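Local coordinates for protein citrate synthase (Metallosphaera sedula, PDB 6ABX) that probably condenses oxaloacetate with acetyl-CoA and water to give citrate and CoA, a step of the tricarboxylic acid cycle, at residues 85-90 / 134-139; 285-290 / 307-312; 190-195 / 342-347; 79-84 / 96-101. All blocks are in the same frame, centred on the assembly; numbering follows the deposited sequence.

Overall arrangement
Contacts 1 and 4 lie side by side, their centres about 12 Å apart, and their segments alternate along the chain: helix 76-85 pairs with helix 91-105 in contact 4, while the loop joining them meets the end of helix 112-134 in contact 1. Contact 3, about 27 Å from contact 4 between centres, links the ends of helices 183-192 and 324-343. Contact 2, on helices 277-297 and 310-316, falls within the span of chain that contact 3 closes, their centres about 38 Å apart on opposite sides of the chain's centre. Contacts 1, 3 and 4 thus sit at the subunit boundary, whereas contact 2 lies by the active-site region, with the predicted catalytic D307.

Contact 1 (85-90 / 134-139); sequences TAKFGN and RRNQEF
A86 and R134 form the close half of this loop-to-helix-end contact. The R134 side chain, extended from CG to NE, runs alongside the turn at 85-90, and its NE donates to A86 O at 3.1 Å in a nearly straight bond (N-H...O 166°). The carbonyl oxygen sits at the edge of the guanidinium and in its plane, whereas NE is tilted 31° from the carbonyl plane of A86. R134 CG lies 3.5 Å from the same A86 O, which is therefore met by both the aliphatic stem and the polar group. With NH1 in salt bridges to D322 and D320, the guanidinium is anchored on more than one edge, which should fix its rotation.

The outer half is looser and exposed. K87 reaches across and bends at its last torsion (chi4 65°), bringing NZ within 3.1 Å of N136 OD1, nearly in line with the amide C=O. The two side chains cross at about a right angle. K87 NZ also donates to T133 O near the helix end, so the amine is shared between a side chain and the backbone. N136 has positive phi as the C-prime residue of the Schellman motif that ends helix 112-134, with Q137 N bonded to R132 O.

The contact thus ties the loop between helices 76-85 and 91-105 to the C-terminal end of helix 112-134. A86 packs on T133, R134 touches P91 at the start of helix 91-105, and F88 O accepts a hydrogen bond from R107 of the second subunit.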
loop_
_atom_site.group_PDB
_atom_site.type_symbol
_atom_site.label_atom_id
_atom_site.label_comp_id
_atom_site.label_asym_id
_atom_site.label_seq_id
_atom_site.Cartn_x
_atom_site.Cartn_y
_atom_site.Cartn_z
ATOM N N THR A 85 0.193 21.396 -5.840
ATOM C CA THR A 85 -0.808 20.384 -6.262
ATOM C C THR A 85 -2.165 20.514 -5.568
ATOM O O THR A 85 -3.129 19.835 -5.984
ATOM C CB THR A 85 -0.278 18.957 -6.042
ATOM O OG1 THR A 85 0.000 18.756 -4.648
ATOM C CG2 THR A 85 0.963 18.691 -6.851
ATOM N N ALA A 86 -2.270 21.389 -4.559
ATOM C CA ALA A 86 -3.486 21.450 -3.735
ATOM C C ALA A 86 -4.745 21.697 -4.559
ATOM O O ALA A 86 -5.814 21.190 -4.235
ATOM C CB ALA A 86 -3.338 22.552 -2.725
ATOM N N LYS A 87 -4.656 22.596 -5.536
ATOM C CA LYS A 87 -5.871 22.992 -6.267
ATOM C C LYS A 87 -6.261 21.983 -7.353
ATOM O O LYS A 87 -7.420 22.029 -7.783
ATOM C CB LYS A 87 -5.693 24.335 -6.965
ATOM C CG LYS A 87 -5.681 25.519 -6.020
ATOM C CD LYS A 87 -5.948 26.825 -6.749
ATOM C CE LYS A 87 -6.155 28.019 -5.835
ATOM N NZ LYS A 87 -4.901 28.286 -5.104
ATOM N N PHE A 88 -5.338 21.136 -7.815
ATOM C CA PHE A 88 -5.595 20.266 -8.950
ATOM C C PHE A 88 -5.659 18.785 -8.557
ATOM O O PHE A 88 -6.318 17.999 -9.266
ATOM C CB PHE A 88 -4.516 20.487 -10.008
ATOM C CG PHE A 88 -4.435 21.935 -10.429
ATOM C CD1 PHE A 88 -5.448 22.495 -11.202
ATOM C CD2 PHE A 88 -3.416 22.766 -9.958
ATOM C CE1 PHE A 88 -5.411 23.841 -11.547
ATOM C CE2 PHE A 88 -3.368 24.107 -10.320
ATOM C CZ PHE A 88 -4.363 24.640 -11.120
ATOM N N GLY A 89 -4.919 18.386 -7.519
ATOM C CA GLY A 89 -4.780 16.995 -7.208
ATOM C C GLY A 89 -5.856 16.488 -6.264
ATOM O O GLY A 89 -6.436 17.233 -5.464
ATOM N N ASN A 90 -6.149 15.192 -6.383
ATOM C CA ASN A 90 -7.011 14.502 -5.455
ATOM C C ASN A 90 -6.318 14.536 -4.106
ATOM O O ASN A 90 -5.124 14.262 -3.996
ATOM C CB ASN A 90 -7.278 13.074 -5.946
ATOM C CG ASN A 90 -8.102 12.299 -4.951
ATOM O OD1 ASN A 90 -7.600 12.012 -3.900
ATOM N ND2 ASN A 90 -9.287 11.837 -5.317
ATOM N N ARG A 134 -6.095 26.050 -1.322
ATOM C CA ARG A 134 -7.269 26.035 -2.168
ATOM C C ARG A 134 -8.048 27.348 -2.035
ATOM O O ARG A 134 -8.714 27.778 -2.992
ATOM C CB ARG A 134 -8.188 24.864 -1.843
ATOM C CG ARG A 134 -7.636 23.568 -2.374
ATOM C CD ARG A 134 -8.556 22.530 -1.863
ATOM N NE ARG A 134 -8.423 21.281 -2.496
ATOM C CZ ARG A 134 -9.350 20.339 -2.320
ATOM N NH1 ARG A 134 -10.298 20.506 -1.396
ATOM N NH2 ARG A 134 -9.313 19.259 -3.059
ATOM N N ARG A 135 -8.043 27.912 -0.828
ATOM C CA ARG A 135 -8.752 29.171 -0.521
ATOM C C ARG A 135 -7.903 30.410 -0.763
ATOM O O ARG A 135 -8.258 31.508 -0.269
ATOM C CB ARG A 135 -9.189 29.107 0.942
ATOM C CG ARG A 135 -10.289 28.069 1.140
ATOM C CD ARG A 135 -10.705 27.849 2.575
ATOM N NE ARG A 135 -11.862 26.946 2.646
ATOM C CZ ARG A 135 -12.284 26.345 3.766
ATOM N NH1 ARG A 135 -11.585 26.469 4.894
ATOM N NH2 ARG A 135 -13.320 25.503 3.700
ATOM N N ASN A 136 -6.746 30.257 -1.414
ATOM C CA ASN A 136 -5.808 31.376 -1.635
ATOM C C ASN A 136 -5.373 32.045 -0.333
ATOM O O ASN A 136 -5.220 33.291 -0.271
ATOM C CB ASN A 136 -6.443 32.448 -2.557
ATOM C CG ASN A 136 -6.752 31.947 -3.951
ATOM O OD1 ASN A 136 -6.135 31.001 -4.418
ATOM N ND2 ASN A 136 -7.712 32.572 -4.629
ATOM N N GLN A 137 -5.173 31.246 0.720
ATOM C CA GLN A 137 -4.740 31.692 2.024
ATOM C C GLN A 137 -3.333 31.174 2.290
ATOM O O GLN A 137 -2.904 30.179 1.707
ATOM C CB GLN A 137 -5.665 31.161 3.123
ATOM C CG GLN A 137 -7.093 31.654 3.004
ATOM C CD GLN A 137 -8.018 30.878 3.907
ATOM O OE1 GLN A 137 -7.861 29.680 4.122
ATOM N NE2 GLN A 137 -8.957 31.591 4.464
ATOM N N GLU A 138 -2.618 31.900 3.120
ATOM C CA GLU A 138 -1.258 31.600 3.447
ATOM C C GLU A 138 -1.186 30.432 4.431
ATOM O O GLU A 138 -2.035 30.277 5.364
ATOM C CB GLU A 138 -0.575 32.818 4.062
ATOM C CG GLU A 138 0.924 32.700 4.120
ATOM C CD GLU A 138 1.621 33.948 4.618
ATOM O OE1 GLU A 138 0.939 34.840 5.161
ATOM O OE2 GLU A 138 2.848 33.979 4.495
ATOM N N PHE A 139 -0.147 29.636 4.234
ATOM C CA PHE A 139 0.214 28.573 5.156
ATOM C C PHE A 139 0.245 29.152 6.571
ATOM O O PHE A 139 0.901 30.195 6.844
ATOM C CB PHE A 139 1.544 28.024 4.656
ATOM C CG PHE A 139 2.137 26.845 5.382
ATOM C CD1 PHE A 139 1.364 25.995 6.158
ATOM C CD2 PHE A 139 3.465 26.506 5.099
ATOM C CE1 PHE A 139 1.963 24.897 6.771
ATOM C CE2 PHE A 139 4.041 25.377 5.668
ATOM C CZ PHE A 139 3.286 24.599 6.525
#

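Contact 2 (285-290 / 307-312); sequences IANRVE and DFYSGL
This is a buried, mainly apolar contact with one polar end, between helix 277-297 and the start of helix 310-316 with the residues just before it. F308 points its ring edge at the helix: V289 CG1 lies in the ring plane 3.8 Å from CE1, and A286 O is likewise at the edge, 3.3 Å from CZ. The ring reaches the helix with CG anti to its backbone N (chi1 -170°). A286 CB fills the angle between three side chains, meeting Y309 CE1 at 4.0 Å and L312 CD2 at 4.1 Å as well as F308.

At the polar end, Y309 OH donates to N287 OD1 over 2.7 Å, approaching close to the line of the amide C=O (160°), with amide and ring planes 63° apart. The E290 carboxylate stands almost perpendicular to the same ring, its charge paired with K267 of helix 261-270.

F308 also meets F225 edge-to-face and the ring of F251, a residue that binds acetyl-CoA, while V289 lies beside L248, which also binds acetyl-CoA. The arrangement belongs to the citrate synthase active-site region and is consistent with a second shell behind the acetyl-CoA pocket, next to the predicted catalytic D307.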
loop_
_atom_site.group_PDB
_atom_site.type_symbol
_atom_site.label_atom_id
_atom_site.label_comp_id
_atom_site.label_asym_id
_atom_site.label_seq_id
_atom_site.Cartn_x
_atom_site.Cartn_y
_atom_site.Cartn_z
ATOM N N ILE A 285 -31.871 18.438 8.612
ATOM C CA ILE A 285 -32.004 17.497 7.473
ATOM C C ILE A 285 -31.495 16.118 7.867
ATOM O O ILE A 285 -32.179 15.096 7.691
ATOM C CB ILE A 285 -31.334 18.047 6.213
ATOM C CG1 ILE A 285 -32.074 19.271 5.686
ATOM C CG2 ILE A 285 -31.173 16.953 5.169
ATOM C CD1 ILE A 285 -31.343 20.012 4.626
ATOM N N ALA A 286 -30.267 16.035 8.413
ATOM C CA ALA A 286 -29.671 14.764 8.734
ATOM C C ALA A 286 -30.520 13.979 9.755
ATOM O O ALA A 286 -30.729 12.759 9.655
ATOM C CB ALA A 286 -28.252 15.015 9.242
ATOM N N ASN A 287 -31.023 14.681 10.763
ATOM C CA ASN A 287 -31.805 14.077 11.810
ATOM C C ASN A 287 -33.100 13.482 11.241
ATOM O O ASN A 287 -33.468 12.342 11.597
ATOM C CB ASN A 287 -32.033 15.069 12.953
ATOM C CG ASN A 287 -30.766 15.214 13.788
ATOM O OD1 ASN A 287 -29.841 14.375 13.729
ATOM N ND2 ASN A 287 -30.716 16.268 14.579
ATOM N N ARG A 288 -33.752 14.234 10.350
ATOM C CA ARG A 288 -34.960 13.729 9.682
ATOM C C ARG A 288 -34.663 12.523 8.799
ATOM O O ARG A 288 -35.423 11.545 8.828
ATOM C CB ARG A 288 -35.674 14.823 8.894
ATOM C CG ARG A 288 -36.367 15.847 9.766
ATOM C CD ARG A 288 -36.513 17.165 9.036
ATOM N NE ARG A 288 -37.733 17.908 9.326
ATOM C CZ ARG A 288 -38.791 17.926 8.504
ATOM N NH1 ARG A 288 -39.008 16.921 7.659
ATOM N NH2 ARG A 288 -39.602 18.962 8.517
ATOM N N VAL A 289 -33.560 12.550 8.023
ATOM C CA VAL A 289 -33.194 11.419 7.235
ATOM C C VAL A 289 -32.946 10.203 8.127
ATOM O O VAL A 289 -33.374 9.065 7.826
ATOM C CB VAL A 289 -31.943 11.689 6.373
ATOM C CG1 VAL A 289 -31.435 10.421 5.729
ATOM C CG2 VAL A 289 -32.200 12.758 5.332
ATOM N N GLU A 290 -32.258 10.448 9.258
ATOM C CA GLU A 290 -31.958 9.357 10.176
ATOM C C GLU A 290 -33.256 8.697 10.677
ATOM O O GLU A 290 -33.370 7.471 10.650
ATOM C CB GLU A 290 -31.109 9.886 11.346
ATOM C CG GLU A 290 -30.491 8.782 12.172
ATOM C CD GLU A 290 -30.373 9.121 13.646
ATOM O OE1 GLU A 290 -29.693 8.379 14.408
ATOM O OE2 GLU A 290 -31.019 10.094 14.053
ATOM N N ASP A 307 -20.079 7.459 9.083
ATOM C CA ASP A 307 -20.036 8.470 8.049
ATOM C C ASP A 307 -21.401 9.093 7.732
ATOM O O ASP A 307 -21.445 9.957 6.856
ATOM C CB ASP A 307 -19.421 8.011 6.729
ATOM C CG ASP A 307 -19.956 6.721 6.143
ATOM O OD1 ASP A 307 -21.020 6.276 6.573
ATOM O OD2 ASP A 307 -19.241 6.153 5.252
ATOM N N PHE A 308 -22.478 8.766 8.469
ATOM C CA PHE A 308 -23.677 9.549 8.350
ATOM C C PHE A 308 -23.457 10.975 8.856
ATOM O O PHE A 308 -23.964 11.949 8.262
ATOM C CB PHE A 308 -24.801 8.854 9.106
ATOM C CG PHE A 308 -26.152 9.465 8.856
ATOM C CD1 PHE A 308 -26.828 9.180 7.684
ATOM C CD2 PHE A 308 -26.702 10.368 9.746
ATOM C CE1 PHE A 308 -28.096 9.705 7.461
ATOM C CE2 PHE A 308 -27.952 10.929 9.503
ATOM C CZ PHE A 308 -28.622 10.621 8.332
ATOM N N TYR A 309 -22.754 11.100 9.996
ATOM C CA TYR A 309 -22.578 12.395 10.687
ATOM C C TYR A 309 -21.148 12.946 10.503
ATOM O O TYR A 309 -20.975 14.136 10.651
ATOM C CB TYR A 309 -22.867 12.249 12.188
ATOM C CG TYR A 309 -24.347 12.214 12.491
ATOM C CD1 TYR A 309 -25.141 13.315 12.218
ATOM C CD2 TYR A 309 -24.952 11.084 12.992
ATOM C CE1 TYR A 309 -26.510 13.305 12.468
ATOM C CE2 TYR A 309 -26.337 11.036 13.170
ATOM C CZ TYR A 309 -27.107 12.151 12.922
ATOM O OH TYR A 309 -28.471 12.083 13.114
ATOM N N SER A 310 -20.138 12.105 10.226
ATOM C CA SER A 310 -18.725 12.579 10.310
ATOM C C SER A 310 -18.480 13.698 9.306
ATOM O O SER A 310 -17.904 14.747 9.665
ATOM C CB SER A 310 -17.755 11.480 10.147
ATOM O OG SER A 310 -17.870 10.884 8.860
ATOM N N GLY A 311 -18.890 13.499 8.043
ATOM C CA GLY A 311 -18.630 14.538 7.051
ATOM C C GLY A 311 -19.252 15.883 7.417
ATOM O O GLY A 311 -18.625 16.934 7.292
ATOM N N LEU A 312 -20.483 15.875 7.921
ATOM C CA LEU A 312 -21.170 17.083 8.337
ATOM C C LEU A 312 -20.458 17.786 9.496
ATOM O O LEU A 312 -20.289 19.008 9.503
ATOM C CB LEU A 312 -22.623 16.715 8.671
ATOM C CG LEU A 312 -23.462 17.836 9.266
ATOM C CD1 LEU A 312 -23.420 19.048 8.363
ATOM C CD2 LEU A 312 -24.882 17.347 9.471
#

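Contact 3 (190-195 / 342-347); sequences VVASTL and EYLKDN
N347, S193 and L344 have the most surface buried here, and N347 supplies the one hydrogen bond between the segments. Its ND2 donates to S193 O at 3.0 Å, nearly straight at the hydrogen (167°). The oxygen lies in the amide plane of N347, but the donor stands above the carbonyl plane of S193, 40° out of it. With CG anti to the backbone N (chi1 -176°), the N347 amide reaches over the S193 backbone, bringing OD1 within 3.3 Å of S193 CA. This buried OD1 has no hydrogen-bond partner in the model. Cutting N347 back to an alanine is likely to leave S193 O without this donor and to open a gap beside S193 and L195.

S193 CB lies 4.1 Å from CE2 of the Y343 ring. The hydroxyl serves its own helix end: S193 OG donates to V190 O at 2.8 Å and accepts from I350 N. L344 sends CD2 across to A192 O at 3.6 Å, where the methyl also meets L195 CD2 at 3.9 Å; the two leucine side chains run antiparallel alongside each other. L195, at positive phi, belongs to a Schellman motif at the helix end, with L195 N bonded to A192 O.

The contact therefore joins the C-terminal ends of helices 183-192 and 324-343. Helix 198-209 packs against A192 through S201, and the chain beyond N347 returns past Y343, whose OH bonds K348 O. The second subunit borders the site, with its L213 against both L195 and N347.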
loop_
_atom_site.group_PDB
_atom_site.type_symbol
_atom_site.label_atom_id
_atom_site.label_comp_id
_atom_site.label_asym_id
_atom_site.label_seq_id
_atom_site.Cartn_x
_atom_site.Cartn_y
_atom_site.Cartn_z
ATOM N N VAL A 190 -0.216 -6.350 5.146
ATOM C CA VAL A 190 0.420 -7.125 4.060
ATOM C C VAL A 190 1.819 -6.567 3.814
ATOM O O VAL A 190 2.805 -7.313 3.741
ATOM C CB VAL A 190 -0.409 -7.137 2.788
ATOM C CG1 VAL A 190 0.349 -7.810 1.662
ATOM C CG2 VAL A 190 -1.716 -7.876 3.040
ATOM N N VAL A 191 1.912 -5.243 3.718
ATOM C CA VAL A 191 3.218 -4.592 3.480
ATOM C C VAL A 191 4.161 -4.867 4.644
ATOM O O VAL A 191 5.337 -5.185 4.446
ATOM C CB VAL A 191 3.015 -3.087 3.254
ATOM C CG1 VAL A 191 4.294 -2.297 3.274
ATOM C CG2 VAL A 191 2.278 -2.845 1.942
ATOM N N ALA A 192 3.678 -4.720 5.890
ATOM C CA ALA A 192 4.567 -4.888 7.063
ATOM C C ALA A 192 5.108 -6.318 7.145
ATOM O O ALA A 192 6.208 -6.534 7.642
ATOM C CB ALA A 192 3.795 -4.611 8.316
ATOM N N SER A 193 4.279 -7.263 6.678
ATOM C CA SER A 193 4.589 -8.708 6.786
ATOM C C SER A 193 5.839 -9.064 5.978
ATOM O O SER A 193 6.445 -10.128 6.226
ATOM C CB SER A 193 3.408 -9.575 6.414
ATOM O OG SER A 193 3.274 -9.735 4.989
ATOM N N THR A 194 6.230 -8.213 5.018
ATOM C CA THR A 194 7.431 -8.429 4.207
ATOM C C THR A 194 8.681 -7.829 4.879
ATOM O O THR A 194 9.766 -7.914 4.303
ATOM C CB THR A 194 7.305 -7.845 2.788
ATOM O OG1 THR A 194 7.361 -6.426 2.952
ATOM C CG2 THR A 194 6.026 -8.210 2.066
ATOM N N LEU A 195 8.510 -7.166 6.029
ATOM C CA LEU A 195 9.504 -6.394 6.766
ATOM C C LEU A 195 9.885 -5.107 6.029
ATOM O O LEU A 195 10.904 -4.507 6.324
ATOM C CB LEU A 195 10.716 -7.238 7.175
ATOM C CG LEU A 195 10.374 -8.408 8.089
ATOM C CD1 LEU A 195 11.644 -9.071 8.584
ATOM C CD2 LEU A 195 9.516 -7.981 9.288
ATOM N N GLU A 342 1.988 -4.426 16.729
ATOM C CA GLU A 342 1.511 -5.610 17.410
ATOM C C GLU A 342 1.858 -6.861 16.599
ATOM O O GLU A 342 2.370 -7.824 17.171
ATOM C CB GLU A 342 0.009 -5.481 17.646
ATOM C CG GLU A 342 -0.614 -6.687 18.257
ATOM C CD GLU A 342 -2.106 -6.550 18.443
ATOM O OE1 GLU A 342 -2.835 -6.450 17.402
ATOM O OE2 GLU A 342 -2.544 -6.577 19.632
ATOM N N TYR A 343 1.560 -6.831 15.300
ATOM C CA TYR A 343 1.772 -7.986 14.383
ATOM C C TYR A 343 3.238 -8.394 14.338
ATOM O O TYR A 343 3.549 -9.623 14.325
ATOM C CB TYR A 343 1.307 -7.631 12.968
ATOM C CG TYR A 343 1.229 -8.824 12.052
ATOM C CD1 TYR A 343 0.200 -9.729 12.180
ATOM C CD2 TYR A 343 2.149 -9.018 11.035
ATOM C CE1 TYR A 343 0.124 -10.859 11.388
ATOM C CE2 TYR A 343 2.075 -10.129 10.221
ATOM C CZ TYR A 343 1.044 -11.034 10.365
ATOM O OH TYR A 343 0.958 -12.165 9.571
ATOM N N LEU A 344 4.124 -7.394 14.287
ATOM C CA LEU A 344 5.540 -7.600 14.114
ATOM C C LEU A 344 6.205 -8.169 15.376
ATOM O O LEU A 344 7.398 -8.461 15.313
ATOM C CB LEU A 344 6.243 -6.304 13.722
ATOM C CG LEU A 344 5.916 -5.795 12.313
ATOM C CD1 LEU A 344 6.551 -4.444 12.097
ATOM C CD2 LEU A 344 6.358 -6.789 11.231
ATOM N N LYS A 345 5.468 -8.272 16.491
ATOM C CA LYS A 345 5.984 -8.965 17.665
ATOM C C LYS A 345 6.214 -10.440 17.312
ATOM O O LYS A 345 7.033 -11.090 17.952
ATOM C CB LYS A 345 4.991 -8.913 18.827
ATOM C CG LYS A 345 4.760 -7.534 19.402
ATOM C CD LYS A 345 6.032 -6.866 19.760
ATOM C CE LYS A 345 5.900 -5.961 20.967
ATOM N NZ LYS A 345 5.207 -4.705 20.613
ATOM N N ASP A 346 5.471 -10.954 16.335
ATOM C CA ASP A 346 5.613 -12.372 15.869
ATOM C C ASP A 346 5.203 -12.417 14.389
ATOM O O ASP A 346 4.147 -12.917 14.048
ATOM C CB ASP A 346 4.748 -13.313 16.701
ATOM C CG ASP A 346 4.944 -14.785 16.366
ATOM O OD1 ASP A 346 5.995 -15.108 15.855
ATOM O OD2 ASP A 346 3.995 -15.575 16.599
ATOM N N ASN A 347 6.044 -11.815 13.537
ATOM C CA ASN A 347 5.691 -11.598 12.129
ATOM C C ASN A 347 5.483 -12.935 11.416
ATOM O O ASN A 347 6.139 -13.935 11.704
ATOM C CB ASN A 347 6.739 -10.788 11.384
ATOM C CG ASN A 347 6.334 -10.487 9.963
ATOM O OD1 ASN A 347 5.217 -10.014 9.742
ATOM N ND2 ASN A 347 7.170 -10.855 9.006
#

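Contact 4 (79-84 / 96-101); sequences STFVKR and RTTVSM
The F81 ring leans against T97, T98 and M101 of the facing helix, all three on one side of its plane, in an antiparallel helical hairpin: the short axes of 79-84 and 96-101 run at 168° and approach to 10.5 Å. No hydrogen bond passes between the segments, and the contact is buried and made by side chains alone.

Along 79-84, F81 is the first residue to touch the other helix. With CG anti to the backbone N (chi1 -176°), its ring projects across the gap and meets the two threonines at different atoms. CZ lies 3.8 Å from T97 CG2, the side chains crossing at about a right angle, while CD2 lies 3.9 Å from T98 CG2. Both threonines meet the ring with methyls, while their hydroxyls bond elsewhere: T98 OG1 to I94 O within its own helix, and T97 OG1 to D93 O and to S100 OG of the second subunit. Were F81 replaced by an alanine, the threonine methyls and the M101 sulfur would probably lose their shared aromatic partner, and a gap would open between the helices.

V82 follows and adds a smaller contact. Its CG2 meets T98 CG2 at 3.8 Å, so that one threonine methyl touches both successive residues of 79-84; V82 also packs on L129 and I130 of helix 112-134. The second subunit closes on the hairpin through its L104, which packs on F81.

Back at the F81 ring, M101 makes a Met-aromatic contact: SD lies 4.7 Å from the ring centroid, obliquely placed at 27° off the ring normal, and 4.3 Å from F81 CG.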
loop_
_atom_site.group_PDB
_atom_site.type_symbol
_atom_site.label_atom_id
_atom_site.label_comp_id
_atom_site.label_asym_id
_atom_site.label_seq_id
_atom_site.Cartn_x
_atom_site.Cartn_y
_atom_site.Cartn_z
ATOM N N SER A 79 6.165 20.856 1.590
ATOM C CA SER A 79 5.288 21.985 1.570
ATOM C C SER A 79 5.196 22.548 0.158
ATOM O O SER A 79 4.104 22.952 -0.226
ATOM C CB SER A 79 5.608 23.063 2.582
ATOM O OG SER A 79 6.923 23.566 2.410
ATOM N N THR A 80 6.326 22.645 -0.565
ATOM C CA THR A 80 6.275 23.134 -1.948
ATOM C C THR A 80 5.388 22.229 -2.818
ATOM O O THR A 80 4.585 22.729 -3.603
ATOM C CB THR A 80 7.660 23.356 -2.571
ATOM O OG1 THR A 80 8.222 24.412 -1.790
ATOM C CG2 THR A 80 7.578 23.738 -4.034
ATOM N N PHE A 81 5.540 20.909 -2.680
ATOM C CA PHE A 81 4.727 19.959 -3.395
ATOM C C PHE A 81 3.229 20.170 -3.145
ATOM O O PHE A 81 2.370 20.158 -4.075
ATOM C CB PHE A 81 5.148 18.520 -3.083
ATOM C CG PHE A 81 4.358 17.533 -3.918
ATOM C CD1 PHE A 81 4.742 17.223 -5.210
ATOM C CD2 PHE A 81 3.198 16.945 -3.417
ATOM C CE1 PHE A 81 4.008 16.327 -5.975
ATOM C CE2 PHE A 81 2.449 16.062 -4.203
ATOM C CZ PHE A 81 2.854 15.761 -5.478
ATOM N N VAL A 82 2.864 20.354 -1.867
ATOM C CA VAL A 82 1.466 20.578 -1.559
ATOM C C VAL A 82 0.953 21.863 -2.216
ATOM O O VAL A 82 -0.135 21.911 -2.720
ATOM C CB VAL A 82 1.235 20.602 -0.045
ATOM C CG1 VAL A 82 -0.192 20.981 0.283
ATOM C CG2 VAL A 82 1.602 19.260 0.565
ATOM N N LYS A 83 1.704 22.958 -2.120
ATOM C CA LYS A 83 1.263 24.201 -2.735
ATOM C C LYS A 83 1.020 24.042 -4.246
ATOM O O LYS A 83 0.105 24.668 -4.833
ATOM C CB LYS A 83 2.299 25.296 -2.432
ATOM C CG LYS A 83 2.295 25.744 -0.989
ATOM C CD LYS A 83 3.430 26.773 -0.721
ATOM C CE LYS A 83 4.085 26.610 0.629
ATOM N NZ LYS A 83 5.125 27.655 0.859
ATOM N N ARG A 84 1.906 23.287 -4.890
ATOM C CA ARG A 84 1.913 23.080 -6.300
ATOM C C ARG A 84 0.637 22.332 -6.699
ATOM O O ARG A 84 0.051 22.571 -7.786
ATOM C CB ARG A 84 3.151 22.288 -6.739
ATOM C CG ARG A 84 3.119 21.919 -8.206
ATOM C CD ARG A 84 4.454 21.585 -8.815
ATOM N NE ARG A 84 5.096 20.434 -8.233
ATOM C CZ ARG A 84 5.062 19.201 -8.727
ATOM N NH1 ARG A 84 4.186 18.872 -9.673
ATOM N NH2 ARG A 84 5.911 18.309 -8.245
ATOM N N ARG A 96 -0.997 10.561 -0.123
ATOM C CA ARG A 96 -0.232 9.333 -0.483
ATOM C C ARG A 96 1.202 9.760 -0.832
ATOM O O ARG A 96 2.215 9.186 -0.355
ATOM C CB ARG A 96 -0.926 8.594 -1.622
ATOM C CG ARG A 96 -0.333 7.248 -2.023
ATOM C CD ARG A 96 -1.029 6.786 -3.297
ATOM N NE ARG A 96 -0.803 7.637 -4.459
ATOM C CZ ARG A 96 -1.671 7.964 -5.384
ATOM N NH1 ARG A 96 -2.873 7.408 -5.399
ATOM N NH2 ARG A 96 -1.321 8.793 -6.362
ATOM N N THR A 97 1.317 10.767 -1.702
ATOM C CA THR A 97 2.617 11.194 -2.226
ATOM C C THR A 97 3.493 11.836 -1.138
ATOM O O THR A 97 4.706 11.515 -1.007
ATOM C CB THR A 97 2.475 12.143 -3.413
ATOM O OG1 THR A 97 1.585 11.556 -4.364
ATOM C CG2 THR A 97 3.848 12.430 -3.987
ATOM N N THR A 98 2.894 12.661 -0.258
ATOM C CA THR A 98 3.683 13.344 0.779
ATOM C C THR A 98 4.128 12.399 1.899
ATOM O O THR A 98 5.225 12.558 2.384
ATOM C CB THR A 98 2.976 14.604 1.315
ATOM O OG1 THR A 98 1.701 14.218 1.818
ATOM C CG2 THR A 98 2.762 15.639 0.236
ATOM N N VAL A 99 3.317 11.417 2.322
ATOM C CA VAL A 99 3.779 10.422 3.258
ATOM C C VAL A 99 4.882 9.565 2.634
ATOM O O VAL A 99 5.835 9.191 3.321
ATOM C CB VAL A 99 2.609 9.596 3.841
ATOM C CG1 VAL A 99 3.089 8.484 4.778
ATOM C CG2 VAL A 99 1.610 10.505 4.551
ATOM N N SER A 100 4.786 9.288 1.328
ATOM C CA SER A 100 5.862 8.596 0.608
ATOM C C SER A 100 7.160 9.408 0.674
ATOM O O SER A 100 8.233 8.870 0.955
ATOM C CB SER A 100 5.442 8.278 -0.800
ATOM O OG SER A 100 6.451 7.496 -1.473
ATOM N N MET A 101 7.048 10.721 0.462
ATOM C CA MET A 101 8.201 11.628 0.547
ATOM C C MET A 101 8.755 11.685 1.966
ATOM O O MET A 101 9.959 11.667 2.156
ATOM C CB MET A 101 7.864 13.039 0.077
ATOM C CG MET A 101 7.539 13.113 -1.347
ATOM S SD MET A 101 6.794 14.724 -1.835
ATOM C CE MET A 101 8.172 15.843 -1.605
#